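Local coordinates for protein inactive Zymogen C11 Protease (Parabacteroides distasonis, PDB 6MZO) that probably acts, once activated, as a clostripain-like cysteine peptidase of family C11, caught here as an inactive zymogen, at residues A[238-251]-A[346-358]. Sequence-based numbering, arbitrary orientation.
Sequences LAATCRTLFHDKTE and WYKDLEWYKDVYQ. With GOL (glycerol), chain B.
Val356 enters helix 238-246 as a knob into the hole formed by Ala239, Cys242, Arg243 and Phe246, joining the C-terminal helix 351-357 of this clostripain-family protein to the helix that follows strand 226-231 of the central sheet. The two axes approach to 8.4 Å and cross at -60°. With CG1 anti to the backbone N, Val356 presents that methyl to Cys242 CB and to Phe246, 3.7 Å from CD2, while CG2 rests on Ala239 CB and also covers one face of the Trp352 ring.

Aromatic groups extend the apolar seam. Cys242 SG meets the edge of the Trp352 indole, 3.8 Å from CH2, and Ala239 CB touches CZ3. Tyr357 lies obliquely over one face of Phe246, planes 32° apart, with Phe246 CD1 3.7 Å from Tyr357 CZ; Leu245 CD1 covers the opposite face. Tyr172 of helix 168-173 packs edge-to-face against Trp352 and hydrogen-bonds the Asp355 carboxylate.

Among polar contacts, a bend at chi3 (-44°) turns the Arg243 guanidinium edge-on to the backbone, and its NE donates to Asp355 O at 2.8 Å. A leucine in place of Arg243 would probably leave Asp355 O without this donor. Val356 O is buried without a hydrogen-bonding partner, receiving a CA-H...O contact from Arg243 CA. Farther out, Glu251 OE2 and Lys348 NZ form a long salt bridge of 3.6 Å beside a glycerol, probably from crystallisation, which is hydrogen-bonded to Glu251 OE2 and to Tyr353 OH. The hydrogen bond linking the helices is nearly straight, with Asp355 O in the guanidinium plane of Arg243.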
ATOM      1  N   LEU A 238      17.654   3.653  -5.511  1.00 31.86           N
ATOM      2  CA  LEU A 238      16.838   3.264  -6.674  1.00 28.34           C
ATOM      3  C   LEU A 238      16.515   4.547  -7.468  1.00 30.17           C
ATOM      4  O   LEU A 238      16.557   4.572  -8.710  1.00 29.74           O
ATOM      5  CB  LEU A 238      15.566   2.509  -6.205  1.00 22.74           C
ATOM      6  CG  LEU A 238      14.617   2.078  -7.338  1.00 25.24           C
ATOM      7  CD1 LEU A 238      15.306   1.163  -8.345  1.00 29.43           C
ATOM      8  CD2 LEU A 238      13.488   1.371  -6.665  1.00 23.37           C
ATOM      9  N   ALA A 239      16.258   5.647  -6.759  1.00 27.16           N
ATOM     10  CA  ALA A 239      15.868   6.864  -7.463  1.00 30.09           C
ATOM     11  C   ALA A 239      17.077   7.368  -8.203  1.00 31.96           C
ATOM     12  O   ALA A 239      16.955   7.784  -9.331  1.00 30.35           O
ATOM     13  CB  ALA A 239      15.347   7.907  -6.507  1.00 32.20           C
ATOM     14  N   ALA A 240      18.249   7.278  -7.573  1.00 32.85           N
ATOM     15  CA  ALA A 240      19.441   7.812  -8.225  1.00 34.35           C
ATOM     16  C   ALA A 240      19.732   7.031  -9.505  1.00 33.73           C
ATOM     17  O   ALA A 240      20.122   7.615 -10.550  1.00 32.64           O
ATOM     18  CB  ALA A 240      20.598   7.760  -7.290  1.00 35.51           C
ATOM     19  N   THR A 241      19.495   5.719  -9.441  1.00 33.71           N
ATOM     20  CA  THR A 241      19.810   4.876 -10.562  1.00 32.98           C
ATOM     21  C   THR A 241      18.816   5.264 -11.661  1.00 31.24           C
ATOM     22  O   THR A 241      19.172   5.372 -12.828  1.00 34.16           O
ATOM     23  CB  THR A 241      19.714   3.413 -10.187  1.00 33.74           C
ATOM     24  OG1 THR A 241      20.723   3.096  -9.177  1.00 35.68           O
ATOM     25  CG2 THR A 241      19.911   2.553 -11.400  1.00 36.55           C
ATOM     26  N   CYS A 242      17.543   5.493 -11.280  1.00 30.57           N
ATOM     27  CA  CYS A 242      16.532   5.846 -12.285  1.00 26.65           C
ATOM     28  C   CYS A 242      16.773   7.226 -12.819  1.00 28.77           C
ATOM     29  O   CYS A 242      16.537   7.478 -14.024  1.00 29.17           O
ATOM     30  CB  CYS A 242      15.110   5.745 -11.683  1.00 24.96           C
ATOM     31  SG  CYS A 242      14.645   4.029 -11.388  1.00 28.11           S
ATOM     32  N   ARG A 243      17.314   8.106 -11.972  1.00 28.04           N
ATOM     33  CA  ARG A 243      17.563   9.452 -12.440  1.00 31.37           C
ATOM     34  C   ARG A 243      18.476   9.430 -13.674  1.00 31.54           C
ATOM     35  O   ARG A 243      18.253  10.206 -14.666  1.00 32.76           O
ATOM     36  CB  ARG A 243      18.200  10.281 -11.302  1.00 31.52           C
ATOM     37  CG  ARG A 243      18.518  11.732 -11.746  1.00 35.35           C
ATOM     38  CD  ARG A 243      19.178  12.481 -10.580  1.00 46.68           C
ATOM     39  NE  ARG A 243      18.470  12.207  -9.349  1.00 56.96           N
ATOM     40  CZ  ARG A 243      18.992  11.610  -8.277  1.00 62.81           C
ATOM     41  NH1 ARG A 243      20.284  11.279  -8.255  1.00 65.87           N
ATOM     42  NH2 ARG A 243      18.209  11.370  -7.223  1.00 60.68           N
ATOM     43  N   THR A 244      19.396   8.462 -13.698  1.00 34.40           N
ATOM     44  CA  THR A 244      20.400   8.487 -14.789  1.00 35.33           C
ATOM     45  C   THR A 244      19.766   8.242 -16.154  1.00 32.70           C
ATOM     46  O   THR A 244      20.246   8.783 -17.167  1.00 36.34           O
ATOM     47  CB  THR A 244      21.538   7.471 -14.561  1.00 40.81           C
ATOM     48  OG1 THR A 244      21.029   6.137 -14.633  1.00 45.42           O
ATOM     49  CG2 THR A 244      22.160   7.666 -13.179  1.00 37.65           C
ATOM     50  N   LEU A 245      18.623   7.554 -16.188  1.00 31.14           N
ATOM     51  CA  LEU A 245      17.979   7.284 -17.460  1.00 29.55           C
ATOM     52  C   LEU A 245      16.778   8.177 -17.707  1.00 33.41           C
ATOM     53  O   LEU A 245      16.356   8.302 -18.852  1.00 33.26           O
ATOM     54  CB  LEU A 245      17.570   5.799 -17.591  1.00 32.85           C
ATOM     55  CG  LEU A 245      16.437   5.228 -16.704  1.00 30.21           C
ATOM     56  CD1 LEU A 245      15.250   4.779 -17.532  1.00 28.45           C
ATOM     57  CD2 LEU A 245      16.896   4.054 -15.864  1.00 30.60           C
ATOM     58  N   PHE A 246      16.223   8.826 -16.678  1.00 28.56           N
ATOM     59  CA  PHE A 246      15.034   9.647 -16.929  1.00 26.13           C
ATOM     60  C   PHE A 246      15.347  11.140 -17.089  1.00 30.94           C
ATOM     61  O   PHE A 246      14.589  11.871 -17.745  1.00 28.32           O
ATOM     62  CB  PHE A 246      14.024   9.458 -15.781  1.00 25.00           C
ATOM     63  CG  PHE A 246      13.230   8.223 -15.903  1.00 25.75           C
ATOM     64  CD1 PHE A 246      12.225   8.142 -16.859  1.00 28.05           C
ATOM     65  CD2 PHE A 246      13.447   7.142 -15.030  1.00 26.48           C
ATOM     66  CE1 PHE A 246      11.473   6.988 -16.984  1.00 25.75           C
ATOM     67  CE2 PHE A 246      12.657   6.001 -15.130  1.00 23.18           C
ATOM     68  CZ  PHE A 246      11.670   5.925 -16.108  1.00 25.36           C
ATOM     69  N   HIS A 247      16.437  11.585 -16.474  1.00 32.94           N
ATOM     70  CA  HIS A 247      16.638  13.033 -16.322  1.00 34.82           C
ATOM     71  C   HIS A 247      16.953  13.715 -17.656  1.00 33.40           C
ATOM     72  O   HIS A 247      16.916  14.973 -17.742  1.00 34.43           O
ATOM     73  CB  HIS A 247      17.742  13.336 -15.289  1.00 37.90           C
ATOM     74  CG  HIS A 247      19.133  13.101 -15.793  1.00 42.40           C
ATOM     75  ND1 HIS A 247      19.481  12.013 -16.565  1.00 44.54           N
ATOM     76  CD2 HIS A 247      20.258  13.837 -15.666  1.00 51.90           C
ATOM     77  CE1 HIS A 247      20.756  12.086 -16.889  1.00 49.49           C
ATOM     78  NE2 HIS A 247      21.248  13.194 -16.370  1.00 55.25           N
ATOM     79  N   ASP A 248      17.256  12.947 -18.709  1.00 31.16           N
ATOM     80  CA  ASP A 248      17.602  13.566 -19.983  1.00 32.32           C
ATOM     81  C   ASP A 248      16.603  13.208 -21.074  1.00 28.68           C
ATOM     82  O   ASP A 248      16.868  13.369 -22.301  1.00 30.95           O
ATOM     83  CB  ASP A 248      19.042  13.195 -20.397  1.00 39.12           C
ATOM     84  CG  ASP A 248      19.224  11.710 -20.705  1.00 40.60           C
ATOM     85  OD1 ASP A 248      18.375  10.881 -20.323  1.00 34.45           O
ATOM     86  OD2 ASP A 248      20.236  11.389 -21.380  1.00 50.62           O
ATOM     87  N   LYS A 249      15.442  12.732 -20.652  1.00 30.19           N
ATOM     88  CA  LYS A 249      14.431  12.285 -21.643  1.00 28.94           C
ATOM     89  C   LYS A 249      13.461  13.457 -21.847  1.00 29.98           C
ATOM     90  O   LYS A 249      12.922  13.988 -20.854  1.00 27.45           O
ATOM     91  CB  LYS A 249      13.670  11.024 -21.173  1.00 25.69           C
ATOM     92  CG  LYS A 249      14.553   9.737 -21.007  1.00 26.52           C
ATOM     93  CD  LYS A 249      15.108   9.373 -22.381  1.00 28.49           C
ATOM     94  CE  LYS A 249      16.122   8.194 -22.286  1.00 33.63           C
ATOM     95  NZ  LYS A 249      17.355   8.403 -21.411  1.00 32.57           N
ATOM     96  N   THR A 250      13.247  13.835 -23.091  1.00 27.06           N
ATOM     97  CA  THR A 250      12.258  14.873 -23.342  1.00 27.51           C
ATOM     98  C   THR A 250      10.837  14.273 -23.304  1.00 30.10           C
ATOM     99  O   THR A 250      10.657  13.043 -23.350  1.00 29.32           O
ATOM    100  CB  THR A 250      12.456  15.534 -24.706  1.00 31.96           C
ATOM    101  OG1 THR A 250      12.220  14.546 -25.725  1.00 30.84           O
ATOM    102  CG2 THR A 250      13.884  16.152 -24.853  1.00 29.08           C
ATOM    103  N   GLU A 251       9.819  15.133 -23.213  1.00 32.14           N
ATOM    104  CA  GLU A 251       8.459  14.641 -23.304  1.00 35.36           C
ATOM    105  C   GLU A 251       8.280  13.836 -24.581  1.00 30.50           C
ATOM    106  O   GLU A 251       7.670  12.761 -24.548  1.00 32.47           O
ATOM    107  CB  GLU A 251       7.422  15.785 -23.278  1.00 43.38           C
ATOM    108  CG  GLU A 251       7.026  16.267 -21.910  1.00 59.90           C
ATOM    109  CD  GLU A 251       5.624  16.868 -21.909  1.00 73.93           C
ATOM    110  OE1 GLU A 251       5.163  17.293 -22.995  1.00 75.57           O
ATOM    111  OE2 GLU A 251       4.978  16.876 -20.829  1.00 80.58           O
ATOM    112  N   TRP A 346      -0.419  16.606 -13.370  1.00 33.72           N
ATOM    113  CA  TRP A 346      -0.576  16.188 -11.976  1.00 33.73           C
ATOM    114  C   TRP A 346       0.672  15.472 -11.455  1.00 35.43           C
ATOM    115  O   TRP A 346       1.129  15.716 -10.341  1.00 35.27           O
ATOM    116  CB  TRP A 346      -1.799  15.261 -11.848  1.00 35.32           C
ATOM    117  CG  TRP A 346      -1.953  14.647 -10.536  1.00 42.87           C
ATOM    118  CD1 TRP A 346      -2.562  15.198  -9.433  1.00 52.30           C
ATOM    119  CD2 TRP A 346      -1.516  13.367 -10.155  1.00 40.81           C
ATOM    120  NE1 TRP A 346      -2.499  14.328  -8.379  1.00 50.03           N
ATOM    121  CE2 TRP A 346      -1.870  13.187  -8.798  1.00 46.01           C
ATOM    122  CE3 TRP A 346      -0.850  12.330 -10.827  1.00 38.06           C
ATOM    123  CZ2 TRP A 346      -1.578  12.011  -8.100  1.00 46.04           C
ATOM    124  CZ3 TRP A 346      -0.549  11.152 -10.104  1.00 43.35           C
ATOM    125  CH2 TRP A 346      -0.920  11.025  -8.764  1.00 43.99           C
ATOM    126  N   TYR A 347       1.218  14.604 -12.281  1.00 28.99           N
ATOM    127  CA  TYR A 347       2.356  13.818 -11.897  1.00 28.80           C
ATOM    128  C   TYR A 347       3.542  14.659 -11.497  1.00 30.29           C
ATOM    129  O   TYR A 347       4.361  14.212 -10.709  1.00 29.95           O
ATOM    130  CB  TYR A 347       2.751  12.914 -13.054  1.00 27.41           C
ATOM    131  CG  TYR A 347       3.663  11.776 -12.696  1.00 27.16           C
ATOM    132  CD1 TYR A 347       3.255  10.718 -11.843  1.00 24.45           C
ATOM    133  CD2 TYR A 347       4.929  11.756 -13.236  1.00 26.00           C
ATOM    134  CE1 TYR A 347       4.115   9.629 -11.596  1.00 24.70           C
ATOM    135  CE2 TYR A 347       5.805  10.707 -12.992  1.00 24.22           C
ATOM    136  CZ  TYR A 347       5.393   9.662 -12.157  1.00 24.21           C
ATOM    137  OH  TYR A 347       6.280   8.662 -11.968  1.00 24.69           O
ATOM    138  N   LYS A 348       3.632  15.872 -12.063  1.00 31.23           N
ATOM    139  CA  LYS A 348       4.801  16.737 -11.853  1.00 33.98           C
ATOM    140  C   LYS A 348       4.949  17.240 -10.416  1.00 34.12           C
ATOM    141  O   LYS A 348       6.032  17.678 -10.017  1.00 36.75           O
ATOM    142  CB  LYS A 348       4.778  17.901 -12.843  1.00 34.01           C
ATOM    143  CG  LYS A 348       5.008  17.380 -14.294  1.00 38.87           C
ATOM    144  CD  LYS A 348       4.977  18.518 -15.331  1.00 45.07           C
ATOM    145  CE  LYS A 348       5.375  17.970 -16.685  1.00 47.71           C
ATOM    146  NZ  LYS A 348       5.039  18.907 -17.799  1.00 53.29           N
ATOM    147  N   ASP A 349       3.913  17.072  -9.610  1.00 31.97           N
ATOM    148  CA  ASP A 349       4.036  17.488  -8.232  1.00 35.57           C
ATOM    149  C   ASP A 349       4.533  16.366  -7.344  1.00 32.67           C
ATOM    150  O   ASP A 349       4.745  16.609  -6.158  1.00 33.80           O
ATOM    151  CB  ASP A 349       2.713  17.983  -7.706  1.00 39.08           C
ATOM    152  CG  ASP A 349       2.290  19.296  -8.350  1.00 49.18           C
ATOM    153  OD1 ASP A 349       3.171  20.159  -8.552  1.00 48.65           O
ATOM    154  OD2 ASP A 349       1.092  19.424  -8.664  1.00 50.18           O
ATOM    155  N   LEU A 350       4.669  15.133  -7.859  1.00 30.29           N
ATOM    156  CA  LEU A 350       5.181  14.042  -6.976  1.00 30.36           C
ATOM    157  C   LEU A 350       6.692  14.122  -6.719  1.00 34.29           C
ATOM    158  O   LEU A 350       7.471  14.476  -7.604  1.00 30.83           O
ATOM    159  CB  LEU A 350       4.886  12.686  -7.608  1.00 28.81           C
ATOM    160  CG  LEU A 350       3.404  12.356  -7.660  1.00 33.92           C
ATOM    161  CD1 LEU A 350       3.266  11.025  -8.333  1.00 32.59           C
ATOM    162  CD2 LEU A 350       2.856  12.294  -6.260  1.00 38.89           C
ATOM    163  N   GLU A 351       7.118  13.760  -5.507  1.00 28.94           N
ATOM    164  CA  GLU A 351       8.516  13.776  -5.189  1.00 30.65           C
ATOM    165  C   GLU A 351       9.365  12.908  -6.125  1.00 28.44           C
ATOM    166  O   GLU A 351      10.476  13.307  -6.513  1.00 31.15           O
ATOM    167  CB  GLU A 351       8.705  13.283  -3.742  1.00 33.56           C
ATOM    168  CG  GLU A 351      10.083  13.499  -3.190  1.00 39.14           C
ATOM    169  CD  GLU A 351      10.191  13.039  -1.726  1.00 43.03           C
ATOM    170  OE1 GLU A 351       9.182  12.555  -1.177  1.00 41.99           O
ATOM    171  OE2 GLU A 351      11.268  13.238  -1.102  1.00 48.31           O
ATOM    172  N   TRP A 352       8.861  11.725  -6.467  1.00 25.59           N
ATOM    173  CA  TRP A 352       9.570  10.861  -7.418  1.00 25.05           C
ATOM    174  C   TRP A 352       9.849  11.601  -8.746  1.00 28.35           C
ATOM    175  O   TRP A 352      10.958  11.579  -9.261  1.00 28.61           O
ATOM    176  CB  TRP A 352       8.775   9.565  -7.668  1.00 26.07           C
ATOM    177  CG  TRP A 352       9.403   8.672  -8.719  1.00 24.55           C
ATOM    178  CD1 TRP A 352       9.078   8.646 -10.036  1.00 24.10           C
ATOM    179  CD2 TRP A 352      10.431   7.689  -8.509  1.00 22.82           C
ATOM    180  NE1 TRP A 352       9.874   7.681 -10.700  1.00 22.11           N
ATOM    181  CE2 TRP A 352      10.695   7.079  -9.773  1.00 23.00           C
ATOM    182  CE3 TRP A 352      11.160   7.289  -7.395  1.00 23.59           C
ATOM    183  CZ2 TRP A 352      11.677   6.090  -9.943  1.00 23.14           C
ATOM    184  CZ3 TRP A 352      12.110   6.271  -7.538  1.00 24.30           C
ATOM    185  CH2 TRP A 352      12.375   5.711  -8.812  1.00 23.75           C
ATOM    186  N   TYR A 353       8.853  12.235  -9.329  1.00 26.01           N
ATOM    187  CA  TYR A 353       9.089  12.989 -10.548  1.00 29.61           C
ATOM    188  C   TYR A 353      10.165  14.072 -10.402  1.00 29.55           C
ATOM    189  O   TYR A 353      11.038  14.214 -11.258  1.00 29.48           O
ATOM    190  CB  TYR A 353       7.787  13.629 -11.019  1.00 28.66           C
ATOM    191  CG  TYR A 353       7.999  14.462 -12.270  1.00 31.15           C
ATOM    192  CD1 TYR A 353       8.050  13.844 -13.528  1.00 30.22           C
ATOM    193  CD2 TYR A 353       8.217  15.806 -12.193  1.00 31.08           C
ATOM    194  CE1 TYR A 353       8.274  14.599 -14.673  1.00 34.09           C
ATOM    195  CE2 TYR A 353       8.441  16.579 -13.363  1.00 37.98           C
ATOM    196  CZ  TYR A 353       8.467  15.944 -14.580  1.00 37.30           C
ATOM    197  OH  TYR A 353       8.691  16.744 -15.716  1.00 38.16           O
ATOM    198  N   LYS A 354      10.068  14.884  -9.346  1.00 30.43           N
ATOM    199  CA  LYS A 354      11.014  15.934  -9.136  1.00 33.58           C
ATOM    200  C   LYS A 354      12.446  15.427  -9.005  1.00 36.65           C
ATOM    201  O   LYS A 354      13.384  16.020  -9.576  1.00 39.43           O
ATOM    202  CB  LYS A 354      10.616  16.732  -7.887  1.00 36.77           C
ATOM    203  CG  LYS A 354       9.240  17.388  -8.028  1.00 39.78           C
ATOM    204  CD  LYS A 354       8.858  18.107  -6.716  1.00 42.69           C
ATOM    205  CE  LYS A 354       7.418  18.646  -6.737  1.00 46.14           C
ATOM    206  NZ  LYS A 354       7.094  19.176  -5.349  1.00 49.65           N
ATOM    207  N   ASP A 355      12.610  14.317  -8.296  1.00 30.83           N
ATOM    208  CA  ASP A 355      13.959  13.818  -8.016  1.00 34.97           C
ATOM    209  C   ASP A 355      14.523  12.917  -9.113  1.00 34.48           C
ATOM    210  O   ASP A 355      15.758  12.805  -9.250  1.00 38.56           O
ATOM    211  CB  ASP A 355      14.015  13.101  -6.677  1.00 33.43           C
ATOM    212  CG  ASP A 355      13.743  14.036  -5.515  1.00 35.19           C
ATOM    213  OD1 ASP A 355      13.725  15.266  -5.742  1.00 39.95           O
ATOM    214  OD2 ASP A 355      13.556  13.556  -4.403  1.00 34.82           O
ATOM    215  N   VAL A 356      13.655  12.358  -9.929  1.00 29.67           N
ATOM    216  CA  VAL A 356      14.078  11.392 -10.926  1.00 27.41           C
ATOM    217  C   VAL A 356      14.033  11.948 -12.359  1.00 30.88           C
ATOM    218  O   VAL A 356      14.977  11.762 -13.131  1.00 30.87           O
ATOM    219  CB  VAL A 356      13.207  10.114 -10.802  1.00 28.41           C
ATOM    220  CG1 VAL A 356      13.420   9.183 -11.994  1.00 29.04           C
ATOM    221  CG2 VAL A 356      13.602   9.396  -9.499  1.00 30.48           C
ATOM    222  N   TYR A 357      12.963  12.667 -12.699  1.00 28.36           N
ATOM    223  CA  TYR A 357      12.862  13.312 -14.042  1.00 27.76           C
ATOM    224  C   TYR A 357      13.521  14.678 -14.056  1.00 35.68           C
ATOM    225  O   TYR A 357      14.174  15.039 -15.055  1.00 34.97           O
ATOM    226  CB  TYR A 357      11.427  13.466 -14.481  1.00 27.16           C
ATOM    227  CG  TYR A 357      10.710  12.209 -14.910  1.00 27.29           C
ATOM    228  CD1 TYR A 357      10.313  11.263 -13.983  1.00 26.29           C
ATOM    229  CD2 TYR A 357      10.374  12.005 -16.228  1.00 28.92           C
ATOM    230  CE1 TYR A 357       9.587  10.140 -14.344  1.00 24.69           C
ATOM    231  CE2 TYR A 357       9.690  10.891 -16.602  1.00 30.00           C
ATOM    232  CZ  TYR A 357       9.280   9.965 -15.663  1.00 27.15           C
ATOM    233  OH  TYR A 357       8.558   8.863 -16.085  1.00 28.83           O
ATOM    234  N   GLN A 358      13.373  15.350 -12.909  1.00 40.96           N
ATOM    235  CA  GLN A 358      13.728  16.765 -12.628  1.00 50.32           C
ATOM    236  C   GLN A 358      13.039  17.696 -13.552  1.00 56.57           C
ATOM    237  O   GLN A 358      11.852  17.935 -13.353  1.00 58.41           O
ATOM    238  CB  GLN A 358      15.232  16.950 -12.611  1.00 53.49           C
ATOM    239  CG  GLN A 358      15.784  15.972 -11.617  1.00 55.34           C
ATOM    240  CD  GLN A 358      17.256  16.005 -11.475  1.00 61.87           C
ATOM    241  OE1 GLN A 358      17.990  15.704 -12.411  1.00 64.64           O
ATOM    242  NE2 GLN A 358      17.719  16.357 -10.290  1.00 64.93           N
TER
HETATM  243  C1  GOL B 401       7.459  14.615 -18.841  1.00 60.26           C
HETATM  244  O1  GOL B 401       8.573  15.125 -18.114  1.00 57.83           O
HETATM  245  C2  GOL B 401       6.071  14.851 -18.233  1.00 59.13           C
HETATM  246  O2  GOL B 401       5.141  14.296 -19.116  1.00 56.43           O
HETATM  247  C3  GOL B 401       5.902  14.170 -16.869  1.00 59.35           C
HETATM  248  O3  GOL B 401       4.568  13.960 -16.448  1.00 54.37           O